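Local coordinates for protein sugar phosphate isomerase/epimerase (Parabacteroides distasonis, PDB 3OBE) that probably acts as a sugar phosphate isomerase or epimerase built on a xylose isomerase-like TIM barrel, at residues A[31-36]-A[284-289]; A[212-217]-A[240-245]; A[218-223]-A[254-259]. All blocks are in the same frame, centred on the assembly; numbering follows the deposited sequence.

From the N terminus the chain passes through strand 24-26 into segment 31-36, which holds the short helix 32-35 and finds its partner only 248 residues later, at 284-289; contact 1 therefore closes a loop around nearly the whole barrel. Contacts 2 and 3 are both nested inside that loop. Contact 2 pairs 212-217 with 240-245 in the parallel sheet. Contact 3 starts at 218, where strand 213-218 ends, and joins 218-223 to 254-259, so the two contacts cross along the chain. They also touch in space: His244 CB lies 3.3 Å from Asp218 OD2. Contact 1 stands apart, its centre about 26 Å from that of contact 2 and about 23 Å from that of contact 3.

Contact 1 of 3, residues A[31-36]-A[284-289]; sequences GQELLQ and GRTQFE
A carboxylate from one helix meets the start of another here: Glu33, on the short helix 32-35, takes the first backbone N-H groups of helix 287-300, the last in the chain. The grip is bidentate. Glu33 OE2 accepts from Gln287 N at 2.9 Å, and Glu33 OE1 accepts from Phe288 N at the same distance, both bonds being fairly straight. Both donors come to the syn sides, though tilted out of the carboxylate plane, by 20° at OE2 and 33° at OE1. With CG anti to its carbonyl carbon (chi1 -60°) and the chain extended beyond it, Glu33 reaches straight across. The bonds tie the element that follows strand 24-26, the first strand of the TIM barrel, to the barrel's last helix. Thr286 is the N-cap residue of the later helix, its OG1 accepting from Glu289 N at 3.0 Å, so side chains from two segments share the N-H groups of this first turn. A negative group here would probably also interact well with the helix dipole. Beside the polar pair, Glu33 CB packs 3.9 Å from Phe288 CD2. Gln287 turns its amide away, to Ser29 O and Glu279 O through NE2, while helix 38-48 supplies Arg44 and Leu45 against Phe288.

Contact 2 of 3, residues A[212-217]-A[240-245]; sequences KVMFEL and FKLLHI
Phe240 and Leu217 form the apolar centre of this buried strand pair. Leu217 CD2 sits over the centre of the Phe240 ring, 4.3 Å above its plane, while Leu217 CB presses on Phe240 CD1 at 3.5 Å. The CG of Leu217 is anti to its backbone N (chi1 180°), which helps bring CD2 over that ring. Phe215 CB meets the same CD1 of Phe240, and Leu243 CD2 packs against Leu217 CB, so these four residues line one face of the sheet. On the other face, with Leu242, Met214, a selenomethionine, brings its CE to 3.6 Å from Leu242 CD1. These are adjacent parallel strands of the TIM barrel, their segment axes 4.3 Å apart and inclined by 19°. Leu217 N donates to Leu242 O and His244 N to Leu217 O, each at 2.9 Å, but the register slips by one residue between Phe215 and Glu216. At this beta bulge Phe215 O accepts two weak bonds, from Lys241 N and Leu242 N. Also on the face with Leu242, Glu216 extends toward His244: its CD lies 3.3 Å from His244 CD2, the carboxylate and ring planes 49° apart. Their polar ends pair elsewhere, Glu216 OE1 with His96 NE2 and His244 NE2 with Glu54 OE1. With an alanine in place of Glu216, His96 NE2 would probably be left without this acceptor and the His244 ring without the carboxylate that lies against it. A bound phosphate, probably from the crystallisation liquor, lies about 4 Å from the His244 side chain.

Contact 3 of 3, residues A[218-223]-A[254-259]; sequences DVYWAV and SGMMNF
The first turn of helix 219-224 faces an irregular loop leading into helix 259-269, and the two backbones stay well apart, the nearest CA atoms being those of Tyr220 and Met257 at 7.2 Å. Each segment is locally fixed: Asp218 N-caps its helix, with OD1 accepting from Trp221 N at 2.9 Å, and Ser254 OG accepts from Met256 N in an ST turn. Side chains bridge the gap, chiefly that of Met257, a selenomethionine. Bends at chi2 (-58°) and chi3 (-55°) fold its end back onto the helix, where CE lies 3.4 Å from Val219 O and 3.7 Å from Val219 CG2. Val223 runs antiparallel beside it, with CG2 3.7 Å from both SE and CE of Met257. The selenium also makes a Met-aromatic contact with Tyr220, whose ring it approaches obliquely, 5.3 Å from the centroid; the Tyr220 side chain stands roughly perpendicular to that of Met257. Deeper in, Val219 CG2 packs at 4.1 Å on Phe259 CE1. The polar end of Tyr220 pairs with Arg248, and Lys246 makes a cation-pi contact with its ring. Pro229 and Ile262 add to the apolar cluster. The contact joins the elements that follow two adjacent strands, 213-218 and 240-245, at the C-terminal end of the TIM barrel, the end where active sites of this fold lie.

Contact 1 of 3, residues A[31-36]-A[284-289]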
loop_
_atom_site.group_PDB
_atom_site.type_symbol
_atom_site.label_atom_id
_atom_site.label_comp_id
_atom_site.label_asym_id
_atom_site.label_seq_id
_atom_site.Cartn_x
_atom_site.Cartn_y
_atom_site.Cartn_z
ATOM N N GLY A 31 13.539 7.049 -0.108
ATOM C CA GLY A 31 14.477 6.698 0.968
ATOM C C GLY A 31 15.069 7.872 1.689
ATOM O O GLY A 31 14.360 8.747 2.273
ATOM N N GLN A 32 16.386 7.967 1.556
ATOM C CA GLN A 32 17.157 8.936 2.308
ATOM C C GLN A 32 16.963 10.335 1.758
ATOM O O GLN A 32 17.257 11.296 2.448
ATOM C CB GLN A 32 18.653 8.530 2.338
ATOM C CG GLN A 32 18.908 7.341 3.258
ATOM C CD GLN A 32 18.637 7.680 4.725
ATOM O OE1 GLN A 32 18.931 8.791 5.195
ATOM N NE2 GLN A 32 18.040 6.736 5.444
ATOM N N GLU A 33 16.447 10.469 0.525
ATOM C CA GLU A 33 16.335 11.819 -0.046
ATOM C C GLU A 33 15.332 12.656 0.735
ATOM O O GLU A 33 15.518 13.871 0.855
ATOM C CB GLU A 33 15.932 11.806 -1.515
ATOM C CG GLU A 33 16.903 11.086 -2.385
ATOM C CD GLU A 33 16.504 11.038 -3.850
ATOM O OE1 GLU A 33 15.770 11.958 -4.324
ATOM O OE2 GLU A 33 16.986 10.084 -4.519
ATOM N N LEU A 34 14.313 12.005 1.283
ATOM C CA LEU A 34 13.299 12.687 2.102
ATOM C C LEU A 34 13.802 12.826 3.548
ATOM O O LEU A 34 13.786 13.914 4.098
ATOM C CB LEU A 34 11.946 11.950 2.062
ATOM C CG LEU A 34 10.770 12.555 2.850
ATOM C CD1 LEU A 34 10.495 14.021 2.489
ATOM C CD2 LEU A 34 9.470 11.700 2.691
ATOM N N LEU A 35 14.292 11.725 4.111
ATOM C CA LEU A 35 14.693 11.663 5.519
ATOM C C LEU A 35 15.753 12.680 5.883
ATOM O O LEU A 35 15.731 13.219 6.990
ATOM C CB LEU A 35 15.152 10.252 5.900
ATOM C CG LEU A 35 14.116 9.125 5.799
ATOM C CD1 LEU A 35 14.822 7.785 5.898
ATOM C CD2 LEU A 35 13.028 9.260 6.833
ATOM N N GLN A 36 16.648 12.989 4.948
ATOM C CA GLN A 36 17.742 13.926 5.194
ATOM C C GLN A 36 17.313 15.399 5.239
ATOM O O GLN A 36 18.091 16.251 5.689
ATOM C CB GLN A 36 18.829 13.767 4.121
ATOM C CG GLN A 36 18.493 14.460 2.776
ATOM C CD GLN A 36 19.398 14.024 1.618
ATOM O OE1 GLN A 36 20.329 13.224 1.800
ATOM N NE2 GLN A 36 19.124 14.551 0.416
ATOM N N GLY A 284 20.825 6.710 -12.820
ATOM C CA GLY A 284 21.562 7.741 -12.101
ATOM C C GLY A 284 20.783 8.942 -11.626
ATOM O O GLY A 284 21.406 9.896 -11.152
ATOM N N ARG A 285 19.462 8.894 -11.742
ATOM C CA ARG A 285 18.608 10.030 -11.417
ATOM C C ARG A 285 18.168 9.949 -9.953
ATOM O O ARG A 285 18.288 8.912 -9.287
ATOM C CB ARG A 285 17.400 10.056 -12.339
ATOM C CG ARG A 285 17.766 10.212 -13.840
ATOM C CD ARG A 285 16.535 9.963 -14.666
ATOM N NE ARG A 285 16.209 8.537 -14.705
ATOM C CZ ARG A 285 15.346 7.983 -15.550
ATOM N NH1 ARG A 285 14.651 8.742 -16.372
ATOM N NH2 ARG A 285 15.149 6.679 -15.525
ATOM N N THR A 286 17.623 11.048 -9.461
ATOM C CA THR A 286 17.099 11.063 -8.100
ATOM C C THR A 286 15.712 10.450 -8.034
ATOM O O THR A 286 14.911 10.547 -8.969
ATOM C CB THR A 286 17.037 12.503 -7.517
ATOM O OG1 THR A 286 16.103 13.308 -8.258
ATOM C CG2 THR A 286 18.379 13.164 -7.526
ATOM N N GLN A 287 15.380 9.882 -6.873
ATOM C CA GLN A 287 14.006 9.465 -6.632
ATOM C C GLN A 287 13.061 10.642 -6.660
ATOM O O GLN A 287 11.941 10.497 -7.172
ATOM C CB GLN A 287 13.900 8.692 -5.316
ATOM C CG GLN A 287 14.671 7.362 -5.348
ATOM C CD GLN A 287 14.161 6.446 -6.432
ATOM O OE1 GLN A 287 14.760 6.348 -7.497
ATOM N NE2 GLN A 287 13.056 5.771 -6.176
ATOM N N PHE A 288 13.493 11.800 -6.159
ATOM C CA PHE A 288 12.598 12.989 -6.226
ATOM C C PHE A 288 12.166 13.277 -7.638
ATOM O O PHE A 288 11.006 13.579 -7.868
ATOM C CB PHE A 288 13.187 14.229 -5.584
ATOM C CG PHE A 288 12.632 14.497 -4.231
ATOM C CD1 PHE A 288 11.327 14.919 -4.087
ATOM C CD2 PHE A 288 13.394 14.297 -3.100
ATOM C CE1 PHE A 288 10.807 15.168 -2.836
ATOM C CE2 PHE A 288 12.854 14.529 -1.833
ATOM C CZ PHE A 288 11.561 14.975 -1.730
ATOM N N GLU A 289 13.094 13.216 -8.584
ATOM C CA GLU A 289 12.738 13.443 -9.981
ATOM C C GLU A 289 11.656 12.523 -10.454
ATOM O O GLU A 289 10.677 12.956 -11.047
ATOM C CB GLU A 289 13.954 13.345 -10.893
ATOM C CG GLU A 289 13.540 13.629 -12.360
ATOM C CD GLU A 289 14.632 13.464 -13.367
ATOM O OE1 GLU A 289 15.795 13.227 -12.973
ATOM O OE2 GLU A 289 14.273 13.518 -14.589
#

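Contact 2 of 3, residues A[212-217]-A[240-245]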
loop_
_atom_site.group_PDB
_atom_site.type_symbol
_atom_site.label_atom_id
_atom_site.label_comp_id
_atom_site.label_asym_id
_atom_site.label_seq_id
_atom_site.Cartn_x
_atom_site.Cartn_y
_atom_site.Cartn_z
ATOM N N LYS A 212 -13.410 -7.043 7.556
ATOM C CA LYS A 212 -12.179 -7.018 8.356
ATOM C C LYS A 212 -10.921 -6.698 7.517
ATOM O O LYS A 212 -10.007 -6.144 8.032
ATOM C CB LYS A 212 -11.950 -8.357 9.030
ATOM C CG LYS A 212 -13.017 -8.747 10.053
ATOM C CD LYS A 212 -12.788 -10.178 10.544
ATOM C CE LYS A 212 -13.941 -10.723 11.400
ATOM N NZ LYS A 212 -13.738 -12.139 11.762
ATOM N N VAL A 213 -10.886 -7.154 6.269
ATOM C CA VAL A 213 -9.706 -7.133 5.452
ATOM C C VAL A 213 -10.000 -6.571 4.076
ATOM O O VAL A 213 -10.936 -7.023 3.408
ATOM C CB VAL A 213 -9.136 -8.563 5.301
ATOM C CG1 VAL A 213 -7.982 -8.629 4.242
ATOM C CG2 VAL A 213 -8.667 -9.079 6.658
HETATM N N MSE A 214 -9.166 -5.606 3.651
HETATM C CA MSE A 214 -9.183 -5.179 2.252
HETATM C C MSE A 214 -7.784 -5.383 1.662
HETATM O O MSE A 214 -6.858 -5.875 2.343
HETATM C CB MSE A 214 -9.674 -3.731 2.143
HETATM C CG MSE A 214 -8.876 -2.696 2.945
HETATM SE SE MSE A 214 -7.275 -2.089 2.012
HETATM C CE MSE A 214 -6.725 -0.817 3.387
ATOM N N PHE A 215 -7.650 -5.085 0.368
ATOM C CA PHE A 215 -6.462 -5.353 -0.393
ATOM C C PHE A 215 -5.989 -4.065 -1.053
ATOM O O PHE A 215 -6.808 -3.278 -1.599
ATOM C CB PHE A 215 -6.666 -6.512 -1.395
ATOM C CG PHE A 215 -6.831 -7.867 -0.692
ATOM C CD1 PHE A 215 -8.056 -8.220 -0.141
ATOM C CD2 PHE A 215 -5.746 -8.702 -0.461
ATOM C CE1 PHE A 215 -8.187 -9.379 0.568
ATOM C CE2 PHE A 215 -5.909 -9.900 0.244
ATOM C CZ PHE A 215 -7.104 -10.219 0.765
ATOM N N GLU A 216 -4.677 -3.885 -0.997
ATOM C CA GLU A 216 -3.984 -2.789 -1.707
ATOM C C GLU A 216 -3.379 -3.428 -2.917
ATOM O O GLU A 216 -2.310 -4.053 -2.850
ATOM C CB GLU A 216 -2.947 -2.143 -0.793
ATOM C CG GLU A 216 -2.112 -0.982 -1.405
ATOM C CD GLU A 216 -1.285 -0.316 -0.386
ATOM O OE1 GLU A 216 -0.342 -0.957 0.072
ATOM O OE2 GLU A 216 -1.499 0.900 -0.117
ATOM N N LEU A 217 -4.071 -3.303 -4.032
ATOM C CA LEU A 217 -3.688 -3.999 -5.250
ATOM C C LEU A 217 -2.506 -3.306 -5.879
ATOM O O LEU A 217 -2.598 -2.152 -6.258
ATOM C CB LEU A 217 -4.817 -4.067 -6.250
ATOM C CG LEU A 217 -4.484 -4.779 -7.553
ATOM C CD1 LEU A 217 -3.941 -6.227 -7.282
ATOM C CD2 LEU A 217 -5.633 -4.728 -8.492
ATOM N N PHE A 240 -10.647 -4.632 -3.267
ATOM C CA PHE A 240 -9.510 -3.805 -3.603
ATOM C C PHE A 240 -9.850 -2.364 -3.324
ATOM O O PHE A 240 -10.419 -1.679 -4.177
ATOM C CB PHE A 240 -9.144 -4.077 -5.069
ATOM C CG PHE A 240 -8.580 -5.430 -5.288
ATOM C CD1 PHE A 240 -7.426 -5.807 -4.626
ATOM C CD2 PHE A 240 -9.176 -6.361 -6.140
ATOM C CE1 PHE A 240 -6.874 -7.072 -4.811
ATOM C CE2 PHE A 240 -8.623 -7.609 -6.289
ATOM C CZ PHE A 240 -7.482 -7.948 -5.657
ATOM N N LYS A 241 -9.543 -1.903 -2.109
ATOM C CA LYS A 241 -9.942 -0.573 -1.670
ATOM C C LYS A 241 -8.841 0.486 -1.888
ATOM O O LYS A 241 -9.141 1.683 -1.893
ATOM C CB LYS A 241 -10.384 -0.575 -0.183
ATOM C CG LYS A 241 -11.702 -1.349 0.074
ATOM C CD LYS A 241 -12.216 -1.138 1.501
ATOM C CE LYS A 241 -13.525 -1.876 1.794
ATOM N NZ LYS A 241 -13.853 -1.866 3.240
ATOM N N LEU A 242 -7.606 0.035 -2.049
ATOM C CA LEU A 242 -6.465 0.885 -2.390
ATOM C C LEU A 242 -5.749 0.280 -3.591
ATOM O O LEU A 242 -5.767 -0.945 -3.830
ATOM C CB LEU A 242 -5.475 0.988 -1.220
ATOM C CG LEU A 242 -5.934 1.561 0.099
ATOM C CD1 LEU A 242 -4.848 1.355 1.168
ATOM C CD2 LEU A 242 -6.330 3.024 -0.052
ATOM N N LEU A 243 -5.043 1.128 -4.343
ATOM C CA LEU A 243 -4.046 0.651 -5.266
ATOM C C LEU A 243 -2.679 1.160 -4.849
ATOM O O LEU A 243 -2.558 2.268 -4.281
ATOM C CB LEU A 243 -4.279 1.155 -6.685
ATOM C CG LEU A 243 -5.658 0.885 -7.324
ATOM C CD1 LEU A 243 -5.812 1.533 -8.735
ATOM C CD2 LEU A 243 -5.957 -0.626 -7.332
ATOM N N HIS A 244 -1.663 0.391 -5.230
ATOM C CA HIS A 244 -0.346 0.958 -5.476
ATOM C C HIS A 244 -0.207 1.207 -6.964
ATOM O O HIS A 244 -0.494 0.308 -7.785
ATOM C CB HIS A 244 0.773 0.062 -4.998
ATOM C CG HIS A 244 1.319 0.486 -3.679
ATOM N ND1 HIS A 244 2.642 0.345 -3.326
ATOM C CD2 HIS A 244 0.698 1.028 -2.604
ATOM C CE1 HIS A 244 2.827 0.795 -2.099
ATOM N NE2 HIS A 244 1.660 1.196 -1.619
ATOM N N ILE A 245 0.193 2.432 -7.298
ATOM C CA ILE A 245 0.445 2.844 -8.664
ATOM C C ILE A 245 1.955 2.872 -8.842
ATOM O O ILE A 245 2.669 3.683 -8.213
ATOM C CB ILE A 245 -0.223 4.216 -8.993
ATOM C CG1 ILE A 245 -1.760 4.077 -8.939
ATOM C CG2 ILE A 245 0.274 4.796 -10.340
ATOM C CD1 ILE A 245 -2.348 3.139 -10.068
#

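Contact 3 of 3, residues A[218-223]-A[254-259]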
loop_
_atom_site.group_PDB
_atom_site.type_symbol
_atom_site.label_atom_id
_atom_site.label_comp_id
_atom_site.label_asym_id
_atom_site.label_seq_id
_atom_site.Cartn_x
_atom_site.Cartn_y
_atom_site.Cartn_z
ATOM N N ASP A 218 -1.412 -4.042 -5.958
ATOM C CA ASP A 218 -0.227 -3.557 -6.715
ATOM C C ASP A 218 -0.393 -3.894 -8.182
ATOM O O ASP A 218 -0.251 -5.038 -8.587
ATOM C CB ASP A 218 1.101 -4.057 -6.207
ATOM C CG ASP A 218 2.211 -3.122 -6.652
ATOM O OD1 ASP A 218 2.394 -3.060 -7.905
ATOM O OD2 ASP A 218 2.817 -2.421 -5.793
ATOM N N VAL A 219 -0.793 -2.889 -8.969
ATOM C CA VAL A 219 -1.125 -3.153 -10.352
ATOM C C VAL A 219 0.120 -3.573 -11.134
ATOM O O VAL A 219 0.047 -4.401 -12.059
ATOM C CB VAL A 219 -1.871 -1.977 -11.000
ATOM C CG1 VAL A 219 -3.207 -1.804 -10.308
ATOM C CG2 VAL A 219 -1.016 -0.674 -10.990
ATOM N N TYR A 220 1.275 -3.015 -10.779
ATOM C CA TYR A 220 2.525 -3.340 -11.487
ATOM C C TYR A 220 2.974 -4.754 -11.176
ATOM O O TYR A 220 3.288 -5.501 -12.077
ATOM C CB TYR A 220 3.634 -2.391 -11.086
ATOM C CG TYR A 220 4.966 -2.694 -11.686
ATOM C CD1 TYR A 220 5.288 -2.300 -13.015
ATOM C CD2 TYR A 220 5.952 -3.350 -10.946
ATOM C CE1 TYR A 220 6.584 -2.549 -13.532
ATOM C CE2 TYR A 220 7.198 -3.595 -11.484
ATOM C CZ TYR A 220 7.505 -3.193 -12.754
ATOM O OH TYR A 220 8.740 -3.439 -13.272
ATOM N N TRP A 221 3.014 -5.121 -9.900
ATOM C CA TRP A 221 3.524 -6.456 -9.578
ATOM C C TRP A 221 2.508 -7.525 -10.033
ATOM O O TRP A 221 2.904 -8.661 -10.315
ATOM C CB TRP A 221 3.841 -6.580 -8.086
ATOM C CG TRP A 221 5.032 -5.737 -7.660
ATOM C CD1 TRP A 221 5.020 -4.725 -6.735
ATOM C CD2 TRP A 221 6.388 -5.810 -8.135
ATOM N NE1 TRP A 221 6.267 -4.197 -6.586
ATOM C CE2 TRP A 221 7.133 -4.832 -7.432
ATOM C CE3 TRP A 221 7.056 -6.620 -9.060
ATOM C CZ2 TRP A 221 8.493 -4.620 -7.664
ATOM C CZ3 TRP A 221 8.399 -6.400 -9.276
ATOM C CH2 TRP A 221 9.103 -5.405 -8.588
ATOM N N ALA A 222 1.244 -7.151 -10.200
ATOM C CA ALA A 222 0.267 -8.050 -10.820
ATOM C C ALA A 222 0.626 -8.292 -12.303
ATOM O O ALA A 222 0.754 -9.446 -12.740
ATOM C CB ALA A 222 -1.142 -7.477 -10.701
ATOM N N VAL A 223 0.889 -7.212 -13.052
ATOM C CA VAL A 223 1.376 -7.378 -14.457
ATOM C C VAL A 223 2.680 -8.195 -14.545
ATOM O O VAL A 223 2.813 -9.069 -15.425
ATOM C CB VAL A 223 1.502 -6.028 -15.176
ATOM C CG1 VAL A 223 2.155 -6.231 -16.562
ATOM C CG2 VAL A 223 0.084 -5.346 -15.284
ATOM N N SER A 254 6.519 3.912 -19.530
ATOM C CA SER A 254 7.011 2.632 -20.093
ATOM C C SER A 254 6.015 2.098 -21.132
ATOM O O SER A 254 5.001 2.744 -21.399
ATOM C CB SER A 254 7.263 1.600 -19.026
ATOM O OG SER A 254 6.093 0.914 -18.620
ATOM N N GLY A 255 6.365 0.980 -21.759
ATOM C CA GLY A 255 5.446 0.250 -22.615
ATOM C C GLY A 255 4.483 -0.676 -21.891
ATOM O O GLY A 255 3.675 -1.315 -22.545
HETATM N N MSE A 256 4.489 -0.795 -20.546
HETATM C CA MSE A 256 3.856 -1.987 -19.867
HETATM C C MSE A 256 2.380 -2.047 -19.306
HETATM O O MSE A 256 1.758 -3.101 -19.417
HETATM C CB MSE A 256 4.809 -2.511 -18.771
HETATM C CG MSE A 256 6.253 -2.628 -19.220
HETATM SE SE MSE A 256 7.368 -3.248 -17.725
HETATM C CE MSE A 256 6.119 -4.579 -17.289
HETATM N N MSE A 257 1.821 -1.000 -18.685
HETATM C CA MSE A 257 0.690 -0.568 -17.862
HETATM C C MSE A 257 -0.283 0.267 -18.704
HETATM O O MSE A 257 0.131 1.152 -19.455
HETATM C CB MSE A 257 1.180 0.241 -16.630
HETATM C CG MSE A 257 2.372 -0.343 -15.888
HETATM SE SE MSE A 257 1.938 -2.106 -15.287
HETATM C CE MSE A 257 0.302 -1.795 -14.267
ATOM N N ASN A 258 -1.567 -0.038 -18.544
ATOM C CA ASN A 258 -2.643 0.739 -19.146
ATOM C C ASN A 258 -3.354 1.498 -18.023
ATOM O O ASN A 258 -4.367 1.049 -17.481
ATOM C CB ASN A 258 -3.598 -0.184 -19.890
ATOM C CG ASN A 258 -4.533 0.614 -20.816
ATOM O OD1 ASN A 258 -4.952 1.712 -20.448
ATOM N ND2 ASN A 258 -4.889 0.052 -21.940
ATOM N N PHE A 259 -2.779 2.624 -17.637
ATOM C CA PHE A 259 -3.321 3.425 -16.550
ATOM C C PHE A 259 -4.705 3.968 -16.886
ATOM O O PHE A 259 -5.548 4.013 -16.004
ATOM C CB PHE A 259 -2.317 4.487 -16.094
ATOM C CG PHE A 259 -1.168 3.892 -15.329
ATOM C CD1 PHE A 259 -1.424 3.222 -14.137
ATOM C CD2 PHE A 259 0.118 3.924 -15.814
ATOM C CE1 PHE A 259 -0.424 2.608 -13.417
ATOM C CE2 PHE A 259 1.138 3.294 -15.070
ATOM C CZ PHE A 259 0.848 2.686 -13.884
#